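Local coordinates for MCG133388, isoform CRA_f (PDB 4ZPO), which is a clustered protocadherin, potentially a calcium-dependent cell-adhesion protein that may help establish and maintain specific neuronal connections, here represented by its first three extracellular cadherin domains, at residues I61-L66 and V92-L97; E40-Y45 and L75-V80. All coordinates share one frame; numbering follows the deposited sequence.

Interaction 1 (I61-L66 and V92-L97); sequences IDRESL and VEILDL. With CA (calcium ion), chain G; CA (calcium ion), chain H.
Arg63 and Glu64 of the cadherin Asp-Arg-Glu motif meet Asp96, the first residue of the Asp-Leu-Asn-Asp-Asn linker, at the calcium site between the first and second cadherin domains. Glu64 chelates one calcium ion with both oxygens, OE1 at 2.6 Å and OE2 at 2.5 Å, and Asp96 OD1 and the carbonyl oxygen of Leu97 join it from the other segment; Glu8, Asp99 and Asp132 complete the shell. OE2 of Glu64 also bridges to the second calcium ion, which Asp62 OD1 binds at 2.4 Å together with Glu8, Glu9 and Asp99. Asp62 sits at the N-cap of helix 63-66, and its other oxygen, OD2, accepts a hydrogen bond from Ser65 OG.

Arg63 comes in beside the metal. With CG anti to the backbone N (chi1 -167°), its chain runs alongside Ile94 in the opposite sense, CG 3.8 Å from Ile94 CG2, and bends at chi2 and chi3 then bring the guanidinium back to the carboxylates. NE and NH1 grip Glu64 OE1 side-on, at 2.9 and 2.7 Å, the NE reaching it from above the carboxylate plane. A weak bond runs from NE to Asp96 OD1 (3.3 Å), with the guanidinium and carboxylate planes 69° apart; Asn136 is the stronger polar partner of Asp96. Apart from these polar groups, CG2 of Ile61 packs on CG2 of Ile94. A leucine in place of Arg63 would probably leave Glu64 OE1 without its two N-H donors and Asp96 without its weak salt bridge, although calcium would still hold both carboxylates. The guanidinium thus lies against carboxylates that also bind calcium, and its charge is likely to offset part of the negative charge gathered there.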
loop_
_atom_site.group_PDB
_atom_site.type_symbol
_atom_site.label_atom_id
_atom_site.label_comp_id
_atom_site.label_asym_id
_atom_site.label_seq_id
_atom_site.Cartn_x
_atom_site.Cartn_y
_atom_site.Cartn_z
ATOM N N ILE A 61 12.349 -19.709 -28.044
ATOM C CA ILE A 61 12.911 -20.057 -26.743
ATOM C C ILE A 61 12.584 -19.025 -25.670
ATOM O O ILE A 61 12.826 -17.832 -25.847
ATOM C CB ILE A 61 14.443 -20.216 -26.823
ATOM C CG1 ILE A 61 14.810 -21.355 -27.778
ATOM C CG2 ILE A 61 15.034 -20.463 -25.444
ATOM C CD1 ILE A 61 16.300 -21.514 -27.991
ATOM N N ASP A 62 12.032 -19.495 -24.555
ATOM C CA ASP A 62 11.755 -18.632 -23.413
ATOM C C ASP A 62 12.790 -18.868 -22.320
ATOM O O ASP A 62 12.825 -19.938 -21.711
ATOM C CB ASP A 62 10.344 -18.883 -22.877
ATOM C CG ASP A 62 9.945 -17.892 -21.801
ATOM O OD1 ASP A 62 10.463 -16.757 -21.818
ATOM O OD2 ASP A 62 9.109 -18.248 -20.945
ATOM N N ARG A 63 13.634 -17.870 -22.077
ATOM C CA ARG A 63 14.725 -18.009 -21.117
ATOM C C ARG A 63 14.211 -18.189 -19.692
ATOM O O ARG A 63 14.843 -18.861 -18.877
ATOM C CB ARG A 63 15.654 -16.796 -21.181
ATOM C CG ARG A 63 16.976 -16.996 -20.458
ATOM C CD ARG A 63 17.441 -15.711 -19.795
ATOM N NE ARG A 63 16.488 -15.255 -18.787
ATOM C CZ ARG A 63 16.504 -15.639 -17.515
ATOM N NH1 ARG A 63 15.593 -15.176 -16.671
ATOM N NH2 ARG A 63 17.429 -16.489 -17.088
ATOM N N GLU A 64 13.068 -17.581 -19.395
ATOM C CA GLU A 64 12.482 -17.673 -18.061
ATOM C C GLU A 64 11.965 -19.079 -17.767
ATOM O O GLU A 64 11.915 -19.505 -16.614
ATOM C CB GLU A 64 11.347 -16.657 -17.897
ATOM C CG GLU A 64 11.806 -15.249 -17.539
ATOM C CD GLU A 64 12.601 -14.586 -18.650
ATOM O OE1 GLU A 64 13.784 -14.247 -18.422
ATOM O OE2 GLU A 64 12.039 -14.403 -19.751
ATOM N N SER A 65 11.580 -19.798 -18.816
ATOM C CA SER A 65 11.021 -21.136 -18.660
ATOM C C SER A 65 12.106 -22.198 -18.503
ATOM O O SER A 65 11.872 -23.247 -17.903
ATOM C CB SER A 65 10.127 -21.479 -19.854
ATOM O OG SER A 65 9.003 -20.621 -19.915
ATOM N N LEU A 66 13.290 -21.922 -19.037
ATOM C CA LEU A 66 14.380 -22.893 -19.009
ATOM C C LEU A 66 15.285 -22.726 -17.790
ATOM O O LEU A 66 15.517 -23.682 -17.048
ATOM C CB LEU A 66 15.212 -22.794 -20.290
ATOM C CG LEU A 66 14.535 -23.253 -21.582
ATOM C CD1 LEU A 66 15.471 -23.080 -22.768
ATOM C CD2 LEU A 66 14.076 -24.700 -21.468
ATOM N N VAL A 92 25.238 -23.298 -25.962
ATOM C CA VAL A 92 24.560 -22.123 -26.494
ATOM C C VAL A 92 23.962 -21.285 -25.368
ATOM O O VAL A 92 23.023 -21.712 -24.695
ATOM C CB VAL A 92 23.445 -22.512 -27.482
ATOM C CG1 VAL A 92 22.734 -21.273 -27.990
ATOM C CG2 VAL A 92 24.019 -23.317 -28.638
ATOM N N GLU A 93 24.510 -20.090 -25.168
ATOM C CA GLU A 93 24.027 -19.201 -24.120
ATOM C C GLU A 93 22.764 -18.472 -24.558
ATOM O O GLU A 93 22.709 -17.907 -25.651
ATOM C CB GLU A 93 25.107 -18.189 -23.729
ATOM C CG GLU A 93 24.715 -17.294 -22.561
ATOM C CD GLU A 93 25.798 -16.297 -22.196
ATOM O OE1 GLU A 93 26.743 -16.123 -22.996
ATOM O OE2 GLU A 93 25.704 -15.689 -21.108
ATOM N N ILE A 94 21.750 -18.492 -23.700
ATOM C CA ILE A 94 20.500 -17.796 -23.979
ATOM C C ILE A 94 20.509 -16.417 -23.331
ATOM O O ILE A 94 20.305 -16.289 -22.123
ATOM C CB ILE A 94 19.280 -18.590 -23.474
ATOM C CG1 ILE A 94 19.403 -20.066 -23.856
ATOM C CG2 ILE A 94 17.992 -17.992 -24.024
ATOM C CD1 ILE A 94 19.379 -20.320 -25.346
ATOM N N LEU A 95 20.753 -15.389 -24.137
ATOM C CA LEU A 95 20.825 -14.020 -23.637
ATOM C C LEU A 95 19.462 -13.539 -23.156
ATOM O O LEU A 95 18.449 -13.743 -23.825
ATOM C CB LEU A 95 21.367 -13.085 -24.720
ATOM C CG LEU A 95 22.722 -13.472 -25.317
ATOM C CD1 LEU A 95 23.154 -12.460 -26.363
ATOM C CD2 LEU A 95 23.776 -13.608 -24.226
ATOM N N ASP A 96 19.443 -12.896 -21.993
ATOM C CA ASP A 96 18.193 -12.452 -21.386
ATOM C C ASP A 96 17.615 -11.223 -22.075
ATOM O O ASP A 96 18.334 -10.280 -22.402
ATOM C CB ASP A 96 18.400 -12.154 -19.898
ATOM C CG ASP A 96 17.140 -11.632 -19.228
ATOM O OD1 ASP A 96 16.035 -12.087 -19.594
ATOM O OD2 ASP A 96 17.253 -10.761 -18.339
ATOM N N LEU A 97 16.303 -11.247 -22.288
ATOM C CA LEU A 97 15.585 -10.112 -22.849
ATOM C C LEU A 97 14.690 -9.507 -21.771
ATOM O O LEU A 97 14.226 -10.215 -20.879
ATOM C CB LEU A 97 14.759 -10.547 -24.061
ATOM C CG LEU A 97 14.463 -9.499 -25.135
ATOM C CD1 LEU A 97 15.754 -9.027 -25.784
ATOM C CD2 LEU A 97 13.510 -10.061 -26.178
HETATM CA CA CA G . 13.535 -12.454 -20.235
HETATM CA CA CA H . 10.319 -14.355 -21.714
#

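Interaction 2 (E40-Y45 and L75-V80); sequences EENGRY and LPVQVV
Asn42 lies against Val77 where the loop between strands 36-37 and 46-48 folds over strand 74-81 of the first cadherin domain, a Greek-key beta-sandwich. It is the main contributor on the loop side, and it enters with its amide nitrogen foremost: CG stands anti to the carbonyl carbon (chi1 -58°), which directs the amide at the strand, and its turn (chi2 78°) brings ND2 up to the backbone at Val77 and Gln78. As modelled, ND2 is 3.3 Å from Val77 CA and faces the backbone N of Gln78; both nitrogens are donors, so no hydrogen bond joins them. The other end of the amide is engaged within the loop region, where OD1 is hydrogen-bonded to Ser39 OG. Val77 adds its CB, 3.9 Å from the same nitrogen, while its side chain also packs on Val90 and Phe46, which tie it into the interior of the domain.

Two residues earlier on the strand, Leu75 directs its CB toward the loop and meets Tyr45. With no hydrogen bond crossing between the segments, the contact rests on packing alone. Arg44 CG lies over one face of the Tyr45 ring, offset toward its rim, and ring atom CD2 approaches Leu75 CD2 obliquely at 4.5 Å.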
loop_
_atom_site.group_PDB
_atom_site.type_symbol
_atom_site.label_atom_id
_atom_site.label_comp_id
_atom_site.label_asym_id
_atom_site.label_seq_id
_atom_site.Cartn_x
_atom_site.Cartn_y
_atom_site.Cartn_z
ATOM N N GLU A 40 16.771 -36.614 -29.485
ATOM C CA GLU A 40 15.554 -35.951 -29.937
ATOM C C GLU A 40 15.260 -34.720 -29.086
ATOM O O GLU A 40 14.590 -33.790 -29.531
ATOM C CB GLU A 40 14.369 -36.919 -29.891
ATOM C CG GLU A 40 13.401 -36.777 -31.054
ATOM C CD GLU A 40 13.981 -37.289 -32.358
ATOM O OE1 GLU A 40 14.122 -38.522 -32.505
ATOM O OE2 GLU A 40 14.299 -36.460 -33.234
ATOM N N GLU A 41 15.768 -34.727 -27.856
ATOM C CA GLU A 41 15.582 -33.614 -26.934
ATOM C C GLU A 41 16.392 -32.398 -27.369
ATOM O O GLU A 41 15.962 -31.258 -27.194
ATOM C CB GLU A 41 15.973 -34.029 -25.513
ATOM C CG GLU A 41 15.855 -32.917 -24.483
ATOM C CD GLU A 41 14.445 -32.371 -24.376
ATOM O OE1 GLU A 41 13.492 -33.181 -24.347
ATOM O OE2 GLU A 41 14.289 -31.131 -24.330
ATOM N N ASN A 42 17.569 -32.650 -27.936
ATOM C CA ASN A 42 18.438 -31.578 -28.412
ATOM C C ASN A 42 17.796 -30.776 -29.539
ATOM O O ASN A 42 18.022 -29.574 -29.664
ATOM C CB ASN A 42 19.777 -32.148 -28.881
ATOM C CG ASN A 42 20.500 -32.908 -27.790
ATOM O OD1 ASN A 42 20.171 -34.056 -27.494
ATOM N ND2 ASN A 42 21.495 -32.271 -27.187
ATOM N N GLY A 43 16.991 -31.453 -30.352
ATOM C CA GLY A 43 16.347 -30.821 -31.490
ATOM C C GLY A 43 15.014 -30.182 -31.157
ATOM O O GLY A 43 14.276 -29.773 -32.054
ATOM N N ARG A 44 14.702 -30.096 -29.867
ATOM C CA ARG A 44 13.458 -29.476 -29.426
ATOM C C ARG A 44 13.451 -27.983 -29.736
ATOM O O ARG A 44 12.459 -27.448 -30.234
ATOM C CB ARG A 44 13.240 -29.700 -27.929
ATOM C CG ARG A 44 12.020 -28.981 -27.370
ATOM C CD ARG A 44 11.891 -29.181 -25.868
ATOM N NE ARG A 44 11.618 -30.572 -25.517
ATOM C CZ ARG A 44 10.399 -31.088 -25.415
ATOM N NH1 ARG A 44 9.334 -30.329 -25.640
ATOM N NH2 ARG A 44 10.241 -32.364 -25.090
ATOM N N TYR A 45 14.564 -27.316 -29.447
ATOM C CA TYR A 45 14.669 -25.878 -29.666
ATOM C C TYR A 45 15.610 -25.534 -30.816
ATOM O O TYR A 45 15.637 -24.395 -31.282
ATOM C CB TYR A 45 15.142 -25.175 -28.390
ATOM C CG TYR A 45 14.202 -25.317 -27.213
ATOM C CD1 TYR A 45 13.006 -24.612 -27.164
ATOM C CD2 TYR A 45 14.518 -26.147 -26.145
ATOM C CE1 TYR A 45 12.146 -24.737 -26.087
ATOM C CE2 TYR A 45 13.667 -26.277 -25.064
ATOM C CZ TYR A 45 12.482 -25.571 -25.040
ATOM O OH TYR A 45 11.632 -25.699 -23.965
ATOM N N LEU A 75 22.617 -23.566 -22.456
ATOM C CA LEU A 75 21.912 -24.711 -23.017
ATOM C C LEU A 75 22.881 -25.652 -23.722
ATOM O O LEU A 75 23.454 -25.302 -24.753
ATOM C CB LEU A 75 20.824 -24.247 -23.986
ATOM C CG LEU A 75 19.490 -24.990 -23.901
ATOM C CD1 LEU A 75 18.899 -24.850 -22.505
ATOM C CD2 LEU A 75 18.518 -24.470 -24.949
ATOM N N PRO A 76 23.073 -26.856 -23.162
ATOM C CA PRO A 76 24.005 -27.837 -23.725
ATOM C C PRO A 76 23.374 -28.715 -24.805
ATOM O O PRO A 76 22.343 -29.346 -24.570
ATOM C CB PRO A 76 24.398 -28.673 -22.507
ATOM C CG PRO A 76 23.179 -28.645 -21.643
ATOM C CD PRO A 76 22.493 -27.317 -21.887
ATOM N N VAL A 77 23.991 -28.747 -25.980
ATOM C CA VAL A 77 23.550 -29.644 -27.041
ATOM C C VAL A 77 24.690 -30.559 -27.471
ATOM O O VAL A 77 25.862 -30.260 -27.243
ATOM C CB VAL A 77 23.015 -28.876 -28.264
ATOM C CG1 VAL A 77 21.721 -28.158 -27.914
ATOM C CG2 VAL A 77 24.053 -27.896 -28.775
ATOM N N GLN A 78 24.332 -31.675 -28.093
ATOM C CA GLN A 78 25.292 -32.716 -28.430
ATOM C C GLN A 78 25.387 -32.900 -29.942
ATOM O O GLN A 78 24.400 -33.236 -30.597
ATOM C CB GLN A 78 24.889 -34.025 -27.749
ATOM C CG GLN A 78 25.935 -35.122 -27.770
ATOM C CD GLN A 78 25.554 -36.283 -26.868
ATOM O OE1 GLN A 78 26.070 -37.390 -27.007
ATOM N NE2 GLN A 78 24.643 -36.029 -25.932
ATOM N N VAL A 79 26.573 -32.667 -30.494
ATOM C CA VAL A 79 26.786 -32.809 -31.933
ATOM C C VAL A 79 27.587 -34.067 -32.244
ATOM O O VAL A 79 28.708 -34.236 -31.768
ATOM C CB VAL A 79 27.509 -31.582 -32.521
ATOM C CG1 VAL A 79 27.859 -31.818 -33.982
ATOM C CG2 VAL A 79 26.643 -30.337 -32.370
ATOM N N VAL A 80 27.002 -34.948 -33.051
ATOM C CA VAL A 80 27.613 -36.238 -33.349
ATOM C C VAL A 80 28.061 -36.352 -34.804
ATOM O O VAL A 80 27.288 -36.090 -35.725
ATOM C CB VAL A 80 26.640 -37.393 -33.041
ATOM C CG1 VAL A 80 27.299 -38.737 -33.322
ATOM C CG2 VAL A 80 26.169 -37.317 -31.600
#

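How the interactions relate
Interactions 1 and 2 lie in the first cadherin domain, their centres about 15 Å apart, and meet directly. Strands 74-81 and 86-95 are antiparallel neighbours in one sheet, where Leu75 N and Val92 O form a probable hydrogen bond of 2.9 Å. Side chains join them as well: Tyr45 CD1 of interaction 2 packs 3.8 Å from Ile61 CG1 of interaction 1, and Leu66 CD1 lies 3.9 Å from Leu75 CD1. The Cys67-Cys73 disulfide closes the loop between helix 63-66 and strand 74-81. Only interaction 1 supplies calcium ligands; the nearer bound calcium is about 11 Å from the Tyr45 side chain, beyond direct contact.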